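Local coordinates for acidocalcisomal pyrophosphatase (Trypanosoma cruzi, PDB 5CUX), which probably hydrolyses inorganic pyrophosphate to phosphate with magnesium as cofactor, this chain being the part of the longer protein that holds the pyrophosphatase domain, at residues Arg90-Ile95 against Arg114-Gly119; Leu174-Asp179 against Arg221-Cys226. One frame throughout, in Å; residues are numbered along the deposited sequence.

Contact 1 of 2, residues Arg90-Ile95 against Arg114-Gly119; sequences RAKFEI and RFYKHG. With POP (pyrophosphate 2-), chain D.
Lys92 runs out across Tyr116 and past Arg114 to reach the bound pyrophosphate. Its CG rests on one face of the tyrosine ring, 3.8 Å from the centroid of Tyr116, a CH-pi contact displaced toward the ring's rim. Lys92 CG is anti to the carbonyl carbon (chi1 -74°), and the extended chain beyond it carries Lys92 NZ to a weak hydrogen bond with O2 of the pyrophosphate, 3.2 Å away. The same ammonium lies over a face of the Arg114 guanidinium, near its rim; the two cations, both pocket residues, gather round the anion. Arg114 NH2 comes within 3.6 Å of pyrophosphate O6 and is also tied to Asp107 by a salt bridge, which probably steadies its direction.

Behind these side chains the backbones meet at a single beta bridge, Ala91 with Phe115. Tyr116 N donates to Arg90 O over 2.8 Å and Lys92 N to Arg114 O over 3.2 Å. Ala91 CB touches Phe115 CE2 at 3.7 Å. Arg90 bends at chi3 (82°) and lays one guanidinium face on the Gly119 backbone, its NH1 making a weak bond to Tyr116 O; NH2 pairs with Asp120 and with His118 O of the second subunit.

The loop between strands 104-106 and 124-128 is thus joined to the residues leading into strand 93-95. Strand 104-106 backs Ala91 and Phe115 through Gln106, and Trp219 of helix 212-222 meets Tyr116 edge-to-face.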
ATOM      1  N   ARG A  90      21.114 -13.053  14.386  1.00 51.67           N
ATOM      2  CA  ARG A  90      21.179 -13.730  15.682  1.00 51.70           C
ATOM      3  C   ARG A  90      22.212 -13.276  16.709  1.00 52.19           C
ATOM      4  O   ARG A  90      22.386 -13.960  17.705  1.00 53.89           O
ATOM      5  CB  ARG A  90      21.286 -15.264  15.509  1.00 52.30           C
ATOM      6  CG  ARG A  90      22.567 -15.809  14.886  1.00 50.11           C
ATOM      7  CD  ARG A  90      22.474 -17.307  14.708  1.00 49.69           C
ATOM      8  NE  ARG A  90      21.758 -17.746  13.505  1.00 51.77           N
ATOM      9  CZ  ARG A  90      21.139 -18.937  13.405  1.00 54.73           C
ATOM     10  NH1 ARG A  90      21.145 -19.800  14.421  1.00 55.03           N
ATOM     11  NH2 ARG A  90      20.477 -19.282  12.310  1.00 55.00           N
ATOM     12  N   ALA A  91      22.896 -12.157  16.494  1.00 51.52           N
ATOM     13  CA  ALA A  91      23.844 -11.691  17.491  1.00 52.02           C
ATOM     14  C   ALA A  91      23.020 -10.930  18.529  1.00 54.32           C
ATOM     15  O   ALA A  91      22.318  -9.985  18.161  1.00 55.21           O
ATOM     16  CB  ALA A  91      24.847 -10.763  16.852  1.00 50.58           C
ATOM     17  N   LYS A  92      23.079 -11.334  19.803  1.00 56.04           N
ATOM     18  CA  LYS A  92      22.336 -10.649  20.862  1.00 58.32           C
ATOM     19  C   LYS A  92      23.013  -9.341  21.212  1.00 59.72           C
ATOM     20  O   LYS A  92      24.020  -9.369  21.886  1.00 61.68           O
ATOM     21  CB  LYS A  92      22.291 -11.426  22.176  1.00 59.62           C
ATOM     22  CG  LYS A  92      21.396 -12.658  22.276  1.00 65.66           C
ATOM     23  CD  LYS A  92      21.296 -13.212  23.793  1.00 70.18           C
ATOM     24  CE  LYS A  92      21.074 -14.806  23.883  1.00 72.63           C
ATOM     25  NZ  LYS A  92      20.503 -15.477  25.149  1.00 70.53           N
ATOM     26  N   PHE A  93      22.488  -8.204  20.750  1.00 60.20           N
ATOM     27  CA  PHE A  93      23.008  -6.882  21.113  1.00 58.68           C
ATOM     28  C   PHE A  93      22.032  -6.334  22.168  1.00 59.13           C
ATOM     29  O   PHE A  93      20.892  -6.825  22.299  1.00 58.22           O
ATOM     30  CB  PHE A  93      23.004  -5.955  19.927  1.00 57.99           C
ATOM     31  CG  PHE A  93      24.133  -6.163  19.018  1.00 58.55           C
ATOM     32  CD1 PHE A  93      25.325  -5.476  19.209  1.00 58.38           C
ATOM     33  CD2 PHE A  93      24.017  -7.020  17.943  1.00 57.70           C
ATOM     34  CE1 PHE A  93      26.380  -5.642  18.334  1.00 56.06           C
ATOM     35  CE2 PHE A  93      25.067  -7.185  17.069  1.00 56.64           C
ATOM     36  CZ  PHE A  93      26.245  -6.496  17.264  1.00 56.04           C
ATOM     37  N   GLU A  94      22.463  -5.318  22.913  1.00 59.46           N
ATOM     38  CA  GLU A  94      21.627  -4.779  23.970  1.00 60.04           C
ATOM     39  C   GLU A  94      22.040  -3.404  24.334  1.00 60.26           C
ATOM     40  O   GLU A  94      23.128  -2.960  23.966  1.00 61.96           O
ATOM     41  CB  GLU A  94      21.752  -5.635  25.219  1.00 61.64           C
ATOM     42  CG  GLU A  94      23.202  -5.770  25.745  1.00 65.27           C
ATOM     43  CD  GLU A  94      23.316  -6.673  26.994  1.00 66.71           C
ATOM     44  OE1 GLU A  94      22.455  -7.565  27.155  1.00 65.88           O
ATOM     45  OE2 GLU A  94      24.268  -6.498  27.803  1.00 68.18           O
ATOM     46  N   ILE A  95      21.164  -2.713  25.052  1.00 59.97           N
ATOM     47  CA  ILE A  95      21.482  -1.378  25.516  1.00 59.89           C
ATOM     48  C   ILE A  95      22.248  -1.668  26.791  1.00 61.16           C
ATOM     49  O   ILE A  95      21.781  -2.456  27.619  1.00 61.64           O
ATOM     50  CB  ILE A  95      20.227  -0.538  25.875  1.00 58.00           C
ATOM     51  CG1 ILE A  95      19.467  -0.184  24.602  1.00 57.19           C
ATOM     52  CG2 ILE A  95      20.642   0.741  26.593  1.00 56.50           C
ATOM     53  CD1 ILE A  95      18.236   0.602  24.835  1.00 53.46           C
ATOM     54  N   ARG A 114      27.619 -13.317  22.542  1.00 79.74           N
ATOM     55  CA  ARG A 114      26.438 -14.181  22.403  1.00 77.63           C
ATOM     56  C   ARG A 114      25.706 -14.090  21.058  1.00 73.90           C
ATOM     57  O   ARG A 114      25.692 -13.027  20.418  1.00 73.06           O
ATOM     58  CB  ARG A 114      25.443 -13.900  23.532  1.00 81.22           C
ATOM     59  CG  ARG A 114      24.210 -14.808  23.461  1.00 88.20           C
ATOM     60  CD  ARG A 114      23.976 -15.614  24.761  1.00 94.24           C
ATOM     61  NE  ARG A 114      23.460 -14.777  25.855  1.00 99.00           N
ATOM     62  CZ  ARG A 114      23.238 -15.194  27.106  1.00100.56           C
ATOM     63  NH1 ARG A 114      23.495 -16.461  27.448  1.00100.81           N
ATOM     64  NH2 ARG A 114      22.737 -14.342  28.010  1.00100.18           N
ATOM     65  N   PHE A 115      25.118 -15.222  20.654  1.00 68.87           N
ATOM     66  CA  PHE A 115      24.362 -15.387  19.409  1.00 65.09           C
ATOM     67  C   PHE A 115      23.269 -16.388  19.763  1.00 64.75           C
ATOM     68  O   PHE A 115      23.479 -17.235  20.625  1.00 64.69           O
ATOM     69  CB  PHE A 115      25.221 -16.003  18.284  1.00 61.99           C
ATOM     70  CG  PHE A 115      26.293 -15.086  17.724  1.00 60.28           C
ATOM     71  CD1 PHE A 115      27.438 -14.766  18.463  1.00 58.74           C
ATOM     72  CD2 PHE A 115      26.134 -14.493  16.463  1.00 58.93           C
ATOM     73  CE1 PHE A 115      28.409 -13.851  17.955  1.00 57.79           C
ATOM     74  CE2 PHE A 115      27.101 -13.575  15.942  1.00 57.37           C
ATOM     75  CZ  PHE A 115      28.236 -13.254  16.693  1.00 56.19           C
ATOM     76  N   TYR A 116      22.103 -16.307  19.122  1.00 64.24           N
ATOM     77  CA  TYR A 116      21.026 -17.252  19.431  1.00 63.77           C
ATOM     78  C   TYR A 116      21.322 -18.562  18.732  1.00 63.75           C
ATOM     79  O   TYR A 116      21.531 -18.598  17.527  1.00 64.02           O
ATOM     80  CB  TYR A 116      19.646 -16.759  18.948  1.00 63.88           C
ATOM     81  CG  TYR A 116      19.073 -15.554  19.656  1.00 63.07           C
ATOM     82  CD1 TYR A 116      18.818 -15.568  21.031  1.00 62.51           C
ATOM     83  CD2 TYR A 116      18.859 -14.370  18.960  1.00 63.12           C
ATOM     84  CE1 TYR A 116      18.383 -14.430  21.683  1.00 61.56           C
ATOM     85  CE2 TYR A 116      18.433 -13.236  19.597  1.00 61.87           C
ATOM     86  CZ  TYR A 116      18.207 -13.266  20.948  1.00 62.21           C
ATOM     87  OH  TYR A 116      17.891 -12.090  21.554  1.00 62.58           O
ATOM     88  N   LYS A 117      21.329 -19.641  19.491  1.00 63.76           N
ATOM     89  CA  LYS A 117      21.605 -20.973  18.962  1.00 63.89           C
ATOM     90  C   LYS A 117      20.378 -21.451  18.138  1.00 62.93           C
ATOM     91  O   LYS A 117      20.516 -21.927  17.009  1.00 63.61           O
ATOM     92  CB  LYS A 117      21.931 -21.881  20.179  1.00 66.02           C
ATOM     93  CG  LYS A 117      22.226 -23.387  19.996  1.00 70.79           C
ATOM     94  CD  LYS A 117      23.688 -23.741  19.598  1.00 74.95           C
ATOM     95  CE  LYS A 117      24.786 -22.880  20.294  1.00 76.70           C
ATOM     96  NZ  LYS A 117      25.075 -21.567  19.584  1.00 77.34           N
ATOM     97  N   HIS A 118      19.183 -21.263  18.688  1.00 61.19           N
ATOM     98  CA  HIS A 118      17.917 -21.676  18.065  1.00 58.98           C
ATOM     99  C   HIS A 118      17.636 -21.225  16.626  1.00 56.88           C
ATOM    100  O   HIS A 118      16.984 -21.935  15.870  1.00 56.24           O
ATOM    101  CB  HIS A 118      16.766 -21.205  18.956  1.00 59.90           C
ATOM    102  CG  HIS A 118      15.410 -21.657  18.509  1.00 60.26           C
ATOM    103  ND1 HIS A 118      15.064 -22.989  18.404  1.00 60.58           N
ATOM    104  CD2 HIS A 118      14.280 -20.954  18.244  1.00 59.82           C
ATOM    105  CE1 HIS A 118      13.778 -23.084  18.105  1.00 61.30           C
ATOM    106  NE2 HIS A 118      13.280 -21.865  18.005  1.00 59.86           N
ATOM    107  N   GLY A 119      18.087 -20.035  16.265  1.00 54.30           N
ATOM    108  CA  GLY A 119      17.844 -19.536  14.935  1.00 53.58           C
ATOM    109  C   GLY A 119      18.021 -18.033  14.944  1.00 54.43           C
ATOM    110  O   GLY A 119      18.618 -17.488  15.865  1.00 53.62           O
TER
HETATM  111  P1  POP D 802      17.619 -14.165  27.762  1.00107.08           P
HETATM  112  O1  POP D 802      17.123 -14.450  26.333  1.00108.35           O
HETATM  113  O2  POP D 802      19.098 -14.578  27.868  1.00108.30           O
HETATM  114  O3  POP D 802      16.779 -14.949  28.783  1.00107.20           O
HETATM  115  O   POP D 802      17.466 -12.668  28.065  1.00111.12           O
HETATM  116  P2  POP D 802      18.724 -11.822  28.322  1.00115.13           P
HETATM  117  O4  POP D 802      19.326 -11.375  26.973  1.00116.36           O
HETATM  118  O5  POP D 802      18.346 -10.577  29.151  1.00114.17           O
HETATM  119  O6  POP D 802      19.759 -12.669  29.093  1.00115.40           O

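Contact 2 of 2, residues Leu174-Asp179 against Arg221-Cys226; sequences LGMIDD and RVYKIC. With POP (pyrophosphate 2-), chain D; PO4 (phosphate ion), chain G.
The end of strand 165-178 and segment 221-226, at the C-terminal end of helix 212-222, keep their backbones well apart, the nearest CA atoms being those of Met176 and Arg221 at 8.1 Å, and side chains bridge the gap. Lys224 is extended beyond CG and brings NZ up to two carboxylates that approach it from the same side: Asp179 OD1 lies 2.9 Å from Lys224 NZ and Asp178 OD1 3.2 Å from it. Both are salt bridges with weak hydrogen-bond geometry, and the ammonium probably eases the closeness of the two acceptor oxygens. Asp178 has CG anti to the backbone N (chi1 179°), which carries its carboxylate toward the lysine. Lys224 NZ also donates to O2 of a phosphate ion, probably from the crystallisation liquor, at 2.6 Å.

This is probably the active-site pocket of a family I (soluble) pyrophosphatase, with the aspartates at the end of strand 165-178, inside the mixed sheet. Asp178, Tyr223 and Lys224 line the pyrophosphate, and Asp146 and Asp183, magnesium ligands in another crystal of this protein, stand close by.

Tyr223 OH gives a hydrogen bond, 2.5 Å, to pyrophosphate O1, which lies in the ring plane at its edge. Met176 SD also lies at the ring's edge, near its plane, with CE 4.0 Å from Tyr223 OH. Trp219 stacks on the Tyr223 ring, while Met176 is packed against Asp183 and Lys185 of strand 181-190 and Phe234 of strand 233-242.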
ATOM      1  N   LEU A 174       2.749  -9.409  25.022  1.00 43.29           N
ATOM      2  CA  LEU A 174       2.866 -10.797  25.449  1.00 43.62           C
ATOM      3  C   LEU A 174       3.595 -10.850  26.798  1.00 45.42           C
ATOM      4  O   LEU A 174       4.705 -10.285  26.952  1.00 46.12           O
ATOM      5  CB  LEU A 174       3.673 -11.590  24.408  1.00 44.98           C
ATOM      6  CG  LEU A 174       3.884 -13.124  24.469  1.00 45.01           C
ATOM      7  CD1 LEU A 174       2.573 -13.918  24.456  1.00 43.94           C
ATOM      8  CD2 LEU A 174       4.717 -13.534  23.262  1.00 47.05           C
ATOM      9  N   GLY A 175       3.006 -11.543  27.769  1.00 44.06           N
ATOM     10  CA  GLY A 175       3.660 -11.627  29.054  1.00 47.47           C
ATOM     11  C   GLY A 175       4.509 -12.864  29.208  1.00 49.51           C
ATOM     12  O   GLY A 175       3.998 -13.928  29.591  1.00 51.89           O
ATOM     13  N   MET A 176       5.796 -12.766  28.918  1.00 49.58           N
ATOM     14  CA  MET A 176       6.616 -13.961  29.052  1.00 51.82           C
ATOM     15  C   MET A 176       7.363 -13.937  30.375  1.00 52.61           C
ATOM     16  O   MET A 176       7.833 -12.885  30.804  1.00 55.17           O
ATOM     17  CB  MET A 176       7.641 -14.088  27.900  1.00 51.52           C
ATOM     18  CG  MET A 176       8.728 -15.143  28.202  1.00 53.92           C
ATOM     19  SD  MET A 176      10.104 -15.359  27.068  1.00 55.72           S
ATOM     20  CE  MET A 176      11.308 -14.234  27.637  1.00 53.86           C
ATOM     21  N   ILE A 177       7.479 -15.077  31.037  1.00 52.04           N
ATOM     22  CA  ILE A 177       8.241 -15.088  32.260  1.00 51.99           C
ATOM     23  C   ILE A 177       9.659 -15.501  31.873  1.00 53.86           C
ATOM     24  O   ILE A 177       9.844 -16.506  31.198  1.00 55.93           O
ATOM     25  CB  ILE A 177       7.701 -16.088  33.272  1.00 51.24           C
ATOM     26  CG1 ILE A 177       6.188 -15.888  33.487  1.00 52.34           C
ATOM     27  CG2 ILE A 177       8.472 -15.920  34.570  1.00 50.98           C
ATOM     28  CD1 ILE A 177       5.752 -14.421  33.765  1.00 53.37           C
ATOM     29  N   ASP A 178      10.649 -14.715  32.274  1.00 54.57           N
ATOM     30  CA  ASP A 178      12.033 -15.003  31.977  1.00 56.21           C
ATOM     31  C   ASP A 178      12.823 -14.971  33.272  1.00 58.31           C
ATOM     32  O   ASP A 178      13.080 -13.912  33.834  1.00 58.36           O
ATOM     33  CB  ASP A 178      12.601 -13.966  31.015  1.00 57.31           C
ATOM     34  CG  ASP A 178      14.081 -14.206  30.674  1.00 59.11           C
ATOM     35  OD1 ASP A 178      14.824 -14.675  31.546  1.00 59.55           O
ATOM     36  OD2 ASP A 178      14.519 -13.901  29.541  1.00 59.41           O
ATOM     37  N   ASP A 179      13.199 -16.160  33.737  1.00 60.92           N
ATOM     38  CA  ASP A 179      13.989 -16.373  34.949  1.00 61.00           C
ATOM     39  C   ASP A 179      13.325 -15.855  36.209  1.00 60.83           C
ATOM     40  O   ASP A 179      13.946 -15.160  37.025  1.00 60.78           O
ATOM     41  CB  ASP A 179      15.405 -15.798  34.758  1.00 62.36           C
ATOM     42  CG  ASP A 179      16.178 -16.497  33.602  1.00 66.32           C
ATOM     43  OD1 ASP A 179      15.562 -17.292  32.813  1.00 67.78           O
ATOM     44  OD2 ASP A 179      17.408 -16.253  33.469  1.00 67.72           O
ATOM     45  N   ARG A 221       8.818 -19.032  23.287  1.00 48.75           N
ATOM     46  CA  ARG A 221       8.575 -20.150  24.171  1.00 48.60           C
ATOM     47  C   ARG A 221       9.652 -21.254  24.160  1.00 49.70           C
ATOM     48  O   ARG A 221       9.732 -22.052  25.099  1.00 50.58           O
ATOM     49  CB  ARG A 221       7.258 -20.834  23.824  1.00 46.64           C
ATOM     50  CG  ARG A 221       7.094 -22.067  24.609  1.00 44.62           C
ATOM     51  CD  ARG A 221       5.762 -22.622  24.451  1.00 49.83           C
ATOM     52  NE  ARG A 221       5.677 -23.471  23.282  1.00 56.25           N
ATOM     53  CZ  ARG A 221       6.375 -24.596  23.114  1.00 60.48           C
ATOM     54  NH1 ARG A 221       7.223 -25.028  24.044  1.00 62.48           N
ATOM     55  NH2 ARG A 221       6.247 -25.291  21.991  1.00 62.01           N
ATOM     56  N   VAL A 222      10.483 -21.336  23.122  1.00 49.02           N
ATOM     57  CA  VAL A 222      11.413 -22.470  23.084  1.00 48.20           C
ATOM     58  C   VAL A 222      12.858 -22.118  22.806  1.00 49.54           C
ATOM     59  O   VAL A 222      13.745 -22.957  22.931  1.00 49.81           O
ATOM     60  CB  VAL A 222      10.976 -23.528  21.990  1.00 45.87           C
ATOM     61  CG1 VAL A 222       9.515 -23.958  22.144  1.00 40.26           C
ATOM     62  CG2 VAL A 222      11.213 -22.939  20.586  1.00 45.57           C
ATOM     63  N   TYR A 223      13.102 -20.880  22.426  1.00 50.30           N
ATOM     64  CA  TYR A 223      14.444 -20.501  22.082  1.00 52.07           C
ATOM     65  C   TYR A 223      15.536 -20.832  23.079  1.00 54.42           C
ATOM     66  O   TYR A 223      16.709 -20.859  22.720  1.00 56.99           O
ATOM     67  CB  TYR A 223      14.496 -19.028  21.732  1.00 51.15           C
ATOM     68  CG  TYR A 223      14.543 -18.091  22.901  1.00 50.57           C
ATOM     69  CD1 TYR A 223      13.405 -17.824  23.670  1.00 50.18           C
ATOM     70  CD2 TYR A 223      15.727 -17.420  23.208  1.00 50.11           C
ATOM     71  CE1 TYR A 223      13.459 -16.904  24.715  1.00 50.01           C
ATOM     72  CE2 TYR A 223      15.793 -16.503  24.234  1.00 50.22           C
ATOM     73  CZ  TYR A 223      14.668 -16.252  24.982  1.00 50.02           C
ATOM     74  OH  TYR A 223      14.792 -15.382  26.007  1.00 49.37           O
ATOM     75  N   LYS A 224      15.177 -21.092  24.321  1.00 56.20           N
ATOM     76  CA  LYS A 224      16.181 -21.427  25.317  1.00 57.17           C
ATOM     77  C   LYS A 224      16.447 -22.944  25.466  1.00 57.64           C
ATOM     78  O   LYS A 224      17.516 -23.343  25.917  1.00 57.43           O
ATOM     79  CB  LYS A 224      15.763 -20.839  26.657  1.00 58.15           C
ATOM     80  CG  LYS A 224      16.369 -19.491  26.919  1.00 60.27           C
ATOM     81  CD  LYS A 224      15.855 -18.938  28.228  1.00 62.22           C
ATOM     82  CE  LYS A 224      16.642 -17.712  28.666  1.00 62.08           C
ATOM     83  NZ  LYS A 224      16.091 -17.146  29.945  1.00 62.68           N
ATOM     84  N   ILE A 225      15.476 -23.781  25.106  1.00 57.88           N
ATOM     85  CA  ILE A 225      15.626 -25.230  25.204  1.00 58.87           C
ATOM     86  C   ILE A 225      16.914 -25.761  24.574  1.00 62.12           C
ATOM     87  O   ILE A 225      17.713 -26.456  25.206  1.00 61.81           O
ATOM     88  CB  ILE A 225      14.473 -25.943  24.527  1.00 56.06           C
ATOM     89  CG1 ILE A 225      13.160 -25.544  25.196  1.00 53.76           C
ATOM     90  CG2 ILE A 225      14.706 -27.417  24.579  1.00 53.64           C
ATOM     91  CD1 ILE A 225      11.933 -26.061  24.544  1.00 50.32           C
ATOM     92  N   CYS A 226      17.119 -25.418  23.316  1.00 65.71           N
ATOM     93  CA  CYS A 226      18.303 -25.877  22.619  1.00 69.08           C
ATOM     94  C   CYS A 226      19.601 -25.491  23.325  1.00 70.46           C
ATOM     95  O   CYS A 226      20.594 -26.198  23.225  1.00 72.55           O
ATOM     96  CB  CYS A 226      18.325 -25.330  21.190  1.00 68.61           C
ATOM     97  SG  CYS A 226      18.962 -23.690  21.155  1.00 71.10           S
TER
HETATM   98  P1  POP D 802      17.619 -14.165  27.762  1.00107.08           P
HETATM   99  O1  POP D 802      17.123 -14.450  26.333  1.00108.35           O
HETATM  100  O2  POP D 802      19.098 -14.578  27.868  1.00108.30           O
HETATM  101  O3  POP D 802      16.779 -14.949  28.783  1.00107.20           O
HETATM  102  O   POP D 802      17.466 -12.668  28.065  1.00111.12           O
HETATM  103  P2  POP D 802      18.724 -11.822  28.322  1.00115.13           P
HETATM  104  O4  POP D 802      19.326 -11.375  26.973  1.00116.36           O
HETATM  105  O5  POP D 802      18.346 -10.577  29.151  1.00114.17           O
HETATM  106  O6  POP D 802      19.759 -12.669  29.093  1.00115.40           O
HETATM  107  P   PO4 G 805      19.730 -16.921  30.859  1.00115.28           P
HETATM  108  O1  PO4 G 805      20.132 -16.783  29.418  1.00113.55           O
HETATM  109  O2  PO4 G 805      18.426 -17.641  30.963  1.00113.18           O
HETATM  110  O3  PO4 G 805      19.606 -15.563  31.464  1.00114.29           O
HETATM  111  O4  PO4 G 805      20.766 -17.696  31.595  1.00115.02           O

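In the fold
Contact 1 is complete at Gly119, well before contact 2 begins at Leu174. Their centres are about 14 Å apart, and all four segments belong to the pyrophosphatase domain. Contact 1 joins strand 93-95 of the small two-stranded sheet, with the residues just before it, to the loop between strands 104-106 and 124-128; contact 2 belongs to the end of strand 165-178 in the mixed sheet and to the end of helix 212-222. They touch directly where Lys117 and His118 pack on Val222, Tyr223 and Cys226. Both reach the same pyrophosphate, so one ligand site is assembled from distant parts of the sequence.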